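Local coordinates for protein beta-glucosidase (Chaetomella raphigera, PDB 6JXG) that probably hydrolyses terminal, non-reducing beta-D-glucosyl residues, releasing beta-D-glucose in the breakdown of cellulose, as a secreted glycoside hydrolase of family 3, at residues D558-D563 and A644-Q649; A350-I355 and T409-S414. All coordinates share one frame; numbering follows the deposited sequence.

Interaction 1 of 2, residues D558-D563 and A644-Q649; sequences DYRHFD and ASPPKQ
The aliphatic chain of Arg560 crosses the ring of Pro646 at a slant where the short helix 559-564, in the family 3 C-terminal region, meets the loop that leads into edge strand 649-658 of the fibronectin type III-like domain. This is the close-packed part of the contact. CG of Arg560 comes within 3.6 Å of Pro646 CB, and CD also touches CG of the ring, a compact, rigid apolar ring against which the arginine methylenes can pack. With CG anti to its own carbonyl carbon (chi1 -67°) and the chain extended from there to NE, the guanidinium is carried past the proline to Gln649. There NH2 donates to Gln649 OE1 at 2.9 Å, with an N-H...O angle of 162°. The bond uses a lone pair in the amide plane and lies near the guanidinium plane, although the two planes stand 87° apart. NH1 forms a salt bridge with Asp130, which also bonds Tyr559 OH. Cut back to alanine, this position would probably leave Gln649 OE1 and Asp130 without their cationic partner and open a gap beside Pro646. Tyr559 CE1 lies 3.6 Å from Lys648 O. The other side, with partly exposed Pro647 and Lys648, is looser and watery; Pro647 CG touches Asp563 CB. Asp563 OD2 lies 3.9 Å from Lys648 NZ, a long salt bridge, while OD1 pairs with Arg702 and the lysine ammonium bonds Ser701 O. One water bridges Lys648 NZ and, weakly, Asp563 OD1; a second donates to Asp563 OD2 at 2.7 Å and accepts from Lys648 N at 3.0 Å.

Interaction 2 of 2, residues A350-I355 and T409-S414; sequences ASLAII and TKLVLS
Leu352 bonds through its backbone to both Lys410 and Val412, part of a ladder of five hydrogen bonds that zips 350-355 to 409-414 as neighbouring parallel strands, their short axes 4.5 Å apart and 20° from exact alignment. Ala350, Leu352 and Ile354 alternate with Lys410, Val412 and Ser414 in the parallel pattern: Leu352 N donates to Lys410 O at 2.8 Å and Leu352 O receives Val412 N, while Ile354 repeats the scheme with Val412 O and Ser414 N. The Ile354 carbonyl meets its donor nearly head-on, with a C=O...N angle of 162°. CA-H...O contacts supplement the ladder, among them Ala353 CA to Val412 O at 3.1 Å.

The pair forms one margin of the mixed six-stranded sheet in the alpha/beta C-terminal region. Strand 410-414 is outermost, and 351-355 is hydrogen-bonded on its other flank to 431-438. Helix 396-406 lies in the connection between the two strands, completing a beta-alpha-beta crossover.

Apolar side chains sort onto the two faces. On one, Ile354, Leu411 and Leu413 pack against helix 396-406, their branched chains suited to that cover, while Leu352 meets Tyr520. Leu411 CD2 reaches Leu352 CB at 3.9 Å and also lies beside Ile354 CG1, while Leu413 CD2 touches Ile354 CB at 3.9 Å. Both leucines have CG anti to the carbonyl carbon (chi1 near -57°), which helps bring these methyls across to the neighbouring strand. On the other face, small Ala353 accommodates beta-branched Val412, their CB atoms 4.2 Å apart; Val412 packs on Ala425 of helix 419-427, and Ala353 meets Ala429.

Two polar side chains near the start bond to backbone groups. Ser351 OG bonds the backbone N of Glu430. The bent chain of Lys410 folds back along its own strand, NZ donating to Leu411 O at 3.2 Å from above the carbonyl plane.

After the N-terminal TIM-barrel-clan region, the chain reaches 350-355, then passes through helix 396-406 and returns at 409-414, where interaction 2 closes a loop of 53 intervening residues within the C-terminal region of family 3. Only later does it reach 558-563; it then runs for 80 residues, many of them strand, into the fibronectin type III-like domain before 644-649 closes interaction 1. The two loops are therefore in series, neither nested nor crossed. Interaction 2 joins strands inside one sheet, whereas interaction 1 ties two domain regions together. Their centres are about 44 Å apart and their nearest atoms about 27 Å, with no touch between them.

Interaction 1 of 2, residues D558-D563 and A644-Q649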
loop_
_atom_site.group_PDB
_atom_site.type_symbol
_atom_site.label_atom_id
_atom_site.label_comp_id
_atom_site.label_asym_id
_atom_site.label_seq_id
_atom_site.Cartn_x
_atom_site.Cartn_y
_atom_site.Cartn_z
ATOM N N ASP A 558 -7.130 14.159 0.147
ATOM C CA ASP A 558 -8.153 13.360 -0.448
ATOM C C ASP A 558 -9.560 13.805 0.051
ATOM O O ASP A 558 -9.853 15.006 0.084
ATOM C CB ASP A 558 -7.860 11.834 -0.291
ATOM C CG ASP A 558 -8.643 10.974 -1.281
ATOM O OD1 ASP A 558 -8.242 10.734 -2.477
ATOM O OD2 ASP A 558 -9.701 10.527 -0.824
ATOM N N TYR A 559 -10.409 12.868 0.448
ATOM C CA TYR A 559 -11.819 13.187 0.769
ATOM C C TYR A 559 -12.001 14.195 1.891
ATOM O O TYR A 559 -13.016 14.881 1.942
ATOM C CB TYR A 559 -12.660 11.924 1.060
ATOM C CG TYR A 559 -12.322 11.193 2.361
ATOM C CD1 TYR A 559 -13.099 11.350 3.475
ATOM C CD2 TYR A 559 -11.211 10.338 2.442
ATOM C CE1 TYR A 559 -12.812 10.728 4.673
ATOM C CE2 TYR A 559 -10.975 9.652 3.599
ATOM C CZ TYR A 559 -11.737 9.884 4.736
ATOM O OH TYR A 559 -11.436 9.235 5.921
ATOM N N ARG A 560 -11.055 14.234 2.828
ATOM C CA ARG A 560 -11.052 15.247 3.889
ATOM C C ARG A 560 -11.104 16.665 3.299
ATOM O O ARG A 560 -11.819 17.521 3.814
ATOM C CB ARG A 560 -9.791 15.089 4.739
ATOM C CG ARG A 560 -9.719 13.796 5.561
ATOM C CD ARG A 560 -8.261 13.530 6.023
ATOM N NE ARG A 560 -8.232 12.703 7.243
ATOM C CZ ARG A 560 -8.434 11.388 7.277
ATOM N NH1 ARG A 560 -8.627 10.750 6.140
ATOM N NH2 ARG A 560 -8.530 10.731 8.455
ATOM N N HIS A 561 -10.364 16.891 2.224
ATOM C CA HIS A 561 -10.426 18.153 1.487
ATOM C C HIS A 561 -11.723 18.388 0.758
ATOM O O HIS A 561 -12.329 19.480 0.877
ATOM C CB HIS A 561 -9.248 18.281 0.533
ATOM C CG HIS A 561 -9.357 19.410 -0.433
ATOM N ND1 HIS A 561 -9.274 20.739 -0.073
ATOM C CD2 HIS A 561 -9.491 19.392 -1.779
ATOM C CE1 HIS A 561 -9.385 21.490 -1.158
ATOM N NE2 HIS A 561 -9.504 20.694 -2.204
ATOM N N PHE A 562 -12.151 17.402 0.006
ATOM C CA PHE A 562 -13.427 17.530 -0.736
ATOM C C PHE A 562 -14.528 17.860 0.267
ATOM O O PHE A 562 -15.382 18.758 -0.021
ATOM C CB PHE A 562 -13.749 16.291 -1.561
ATOM C CG PHE A 562 -12.838 16.094 -2.734
ATOM C CD1 PHE A 562 -13.244 16.429 -4.000
ATOM C CD2 PHE A 562 -11.533 15.574 -2.566
ATOM C CE1 PHE A 562 -12.435 16.250 -5.082
ATOM C CE2 PHE A 562 -10.673 15.456 -3.661
ATOM C CZ PHE A 562 -11.131 15.780 -4.930
ATOM N N ASP A 563 -14.522 17.154 1.414
ATOM C CA ASP A 563 -15.559 17.354 2.412
ATOM C C ASP A 563 -15.424 18.791 3.011
ATOM O O ASP A 563 -16.402 19.549 3.075
ATOM C CB ASP A 563 -15.484 16.299 3.546
ATOM C CG ASP A 563 -15.777 14.911 3.084
ATOM O OD1 ASP A 563 -16.270 14.731 1.948
ATOM O OD2 ASP A 563 -15.591 13.949 3.902
ATOM N N ALA A 644 -10.106 22.488 14.756
ATOM C CA ALA A 644 -10.758 22.278 13.479
ATOM C C ALA A 644 -10.140 21.107 12.693
ATOM O O ALA A 644 -8.923 20.961 12.541
ATOM C CB ALA A 644 -10.746 23.533 12.679
ATOM N N SER A 645 -11.001 20.225 12.236
ATOM C CA SER A 645 -10.559 18.915 11.725
ATOM C C SER A 645 -11.399 18.550 10.487
ATOM O O SER A 645 -12.437 19.187 10.240
ATOM C CB SER A 645 -10.785 17.849 12.784
ATOM O OG SER A 645 -10.234 18.184 14.025
ATOM N N PRO A 646 -10.980 17.519 9.746
ATOM C CA PRO A 646 -11.919 17.093 8.693
ATOM C C PRO A 646 -13.264 16.770 9.306
ATOM O O PRO A 646 -13.337 16.196 10.454
ATOM C CB PRO A 646 -11.282 15.845 8.119
ATOM C CG PRO A 646 -9.808 15.925 8.519
ATOM C CD PRO A 646 -9.855 16.578 9.889
ATOM N N PRO A 647 -14.327 17.074 8.557
ATOM C CA PRO A 647 -15.677 16.775 9.057
ATOM C C PRO A 647 -15.943 15.317 9.355
ATOM O O PRO A 647 -16.591 15.053 10.326
ATOM C CB PRO A 647 -16.609 17.247 7.937
ATOM C CG PRO A 647 -15.776 18.085 7.042
ATOM C CD PRO A 647 -14.330 17.818 7.289
ATOM N N LYS A 648 -15.332 14.413 8.579
ATOM C CA LYS A 648 -15.544 12.968 8.684
ATOM C C LYS A 648 -14.157 12.306 8.545
ATOM O O LYS A 648 -13.347 12.633 7.625
ATOM C CB LYS A 648 -16.401 12.454 7.482
ATOM C CG LYS A 648 -17.927 12.513 7.631
ATOM C CD LYS A 648 -18.686 12.058 6.371
ATOM C CE LYS A 648 -18.561 13.119 5.269
ATOM N NZ LYS A 648 -19.418 13.085 4.069
ATOM N N GLN A 649 -13.865 11.354 9.412
ATOM C CA GLN A 649 -12.601 10.588 9.280
ATOM C C GLN A 649 -12.922 9.123 9.456
ATOM O O GLN A 649 -13.558 8.738 10.459
ATOM C CB GLN A 649 -11.680 10.987 10.405
ATOM C CG GLN A 649 -11.113 12.364 10.206
ATOM C CD GLN A 649 -9.989 12.631 11.150
ATOM O OE1 GLN A 649 -8.837 12.377 10.837
ATOM N NE2 GLN A 649 -10.306 13.123 12.316
HETATM O O HOH W 1 -13.927 14.679 5.885
HETATM O O HOH W 2 -19.013 15.049 2.397
#

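Interaction 2 of 2, residues A350-I355 and T409-S414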
loop_
_atom_site.group_PDB
_atom_site.type_symbol
_atom_site.label_atom_id
_atom_site.label_comp_id
_atom_site.label_asym_id
_atom_site.label_seq_id
_atom_site.Cartn_x
_atom_site.Cartn_y
_atom_site.Cartn_z
ATOM N N ALA A 350 -24.398 -12.178 -28.172
ATOM C CA ALA A 350 -24.220 -12.899 -29.444
ATOM C C ALA A 350 -22.798 -12.635 -29.923
ATOM O O ALA A 350 -22.172 -13.479 -30.534
ATOM C CB ALA A 350 -25.210 -12.376 -30.493
ATOM N N SER A 351 -22.298 -11.434 -29.632
ATOM C CA SER A 351 -20.977 -11.037 -30.094
ATOM C C SER A 351 -20.403 -9.977 -29.161
ATOM O O SER A 351 -21.178 -9.226 -28.550
ATOM C CB SER A 351 -21.095 -10.478 -31.495
ATOM O OG SER A 351 -21.966 -9.397 -31.473
ATOM N N LEU A 352 -19.064 -9.908 -29.094
ATOM C CA LEU A 352 -18.352 -9.036 -28.157
ATOM C C LEU A 352 -17.082 -8.564 -28.807
ATOM O O LEU A 352 -16.308 -9.383 -29.244
ATOM C CB LEU A 352 -17.996 -9.897 -26.958
ATOM C CG LEU A 352 -18.110 -9.471 -25.520
ATOM C CD1 LEU A 352 -19.280 -8.565 -25.170
ATOM C CD2 LEU A 352 -18.141 -10.754 -24.686
ATOM N N ALA A 353 -16.908 -7.272 -28.975
ATOM C CA ALA A 353 -15.644 -6.725 -29.436
ATOM C C ALA A 353 -14.698 -6.526 -28.228
ATOM O O ALA A 353 -15.164 -6.120 -27.130
ATOM C CB ALA A 353 -15.880 -5.382 -30.176
ATOM N N ILE A 354 -13.410 -6.819 -28.427
ATOM C CA ILE A 354 -12.371 -6.737 -27.341
ATOM C C ILE A 354 -11.303 -5.772 -27.849
ATOM O O ILE A 354 -10.632 -6.048 -28.877
ATOM C CB ILE A 354 -11.842 -8.132 -26.950
ATOM C CG1 ILE A 354 -12.997 -9.034 -26.506
ATOM C CG2 ILE A 354 -10.702 -8.065 -25.913
ATOM C CD1 ILE A 354 -13.688 -8.741 -25.188
ATOM N N ILE A 355 -11.220 -4.591 -27.206
ATOM C CA ILE A 355 -10.493 -3.468 -27.765
ATOM C C ILE A 355 -9.449 -2.920 -26.786
ATOM O O ILE A 355 -9.755 -2.650 -25.651
ATOM C CB ILE A 355 -11.481 -2.333 -28.196
ATOM C CG1 ILE A 355 -12.493 -2.881 -29.180
ATOM C CG2 ILE A 355 -10.758 -1.111 -28.748
ATOM C CD1 ILE A 355 -13.764 -2.086 -29.238
ATOM N N THR A 409 -20.545 -16.929 -27.885
ATOM C CA THR A 409 -20.439 -15.552 -28.352
ATOM C C THR A 409 -19.256 -15.416 -29.293
ATOM O O THR A 409 -18.230 -15.993 -29.092
ATOM C CB THR A 409 -20.462 -14.437 -27.259
ATOM O OG1 THR A 409 -19.305 -13.577 -27.289
ATOM C CG2 THR A 409 -20.769 -14.938 -25.967
ATOM N N LYS A 410 -19.427 -14.610 -30.316
ATOM C CA LYS A 410 -18.407 -14.384 -31.284
ATOM C C LYS A 410 -17.531 -13.234 -30.776
ATOM O O LYS A 410 -18.066 -12.235 -30.267
ATOM C CB LYS A 410 -19.095 -14.002 -32.596
ATOM C CG LYS A 410 -18.226 -14.075 -33.838
ATOM C CD LYS A 410 -17.754 -12.689 -34.257
ATOM C CE LYS A 410 -16.746 -12.741 -35.392
ATOM N NZ LYS A 410 -15.586 -13.645 -35.106
ATOM N N LEU A 411 -16.213 -13.338 -30.944
ATOM C CA LEU A 411 -15.305 -12.265 -30.542
ATOM C C LEU A 411 -14.690 -11.529 -31.706
ATOM O O LEU A 411 -14.172 -12.138 -32.609
ATOM C CB LEU A 411 -14.206 -12.814 -29.638
ATOM C CG LEU A 411 -14.634 -13.541 -28.363
ATOM C CD1 LEU A 411 -13.439 -14.267 -27.799
ATOM C CD2 LEU A 411 -15.195 -12.607 -27.320
ATOM N N VAL A 412 -14.790 -10.207 -31.669
ATOM C CA VAL A 412 -14.185 -9.321 -32.593
ATOM C C VAL A 412 -13.011 -8.553 -31.937
ATOM O O VAL A 412 -13.188 -7.636 -31.064
ATOM C CB VAL A 412 -15.227 -8.301 -33.114
ATOM C CG1 VAL A 412 -14.597 -7.452 -34.227
ATOM C CG2 VAL A 412 -16.470 -9.011 -33.615
ATOM N N LEU A 413 -11.798 -8.897 -32.377
ATOM C CA LEU A 413 -10.591 -8.455 -31.700
ATOM C C LEU A 413 -9.996 -7.219 -32.323
ATOM O O LEU A 413 -9.772 -7.143 -33.551
ATOM C CB LEU A 413 -9.587 -9.594 -31.666
ATOM C CG LEU A 413 -10.047 -10.911 -31.036
ATOM C CD1 LEU A 413 -8.922 -11.921 -31.021
ATOM C CD2 LEU A 413 -10.565 -10.645 -29.627
ATOM N N SER A 414 -9.780 -6.210 -31.496
ATOM C CA SER A 414 -8.943 -5.098 -31.854
ATOM C C SER A 414 -7.959 -4.712 -30.692
ATOM O O SER A 414 -8.095 -3.691 -30.063
ATOM C CB SER A 414 -9.778 -3.896 -32.253
ATOM O OG SER A 414 -8.949 -2.948 -32.805
#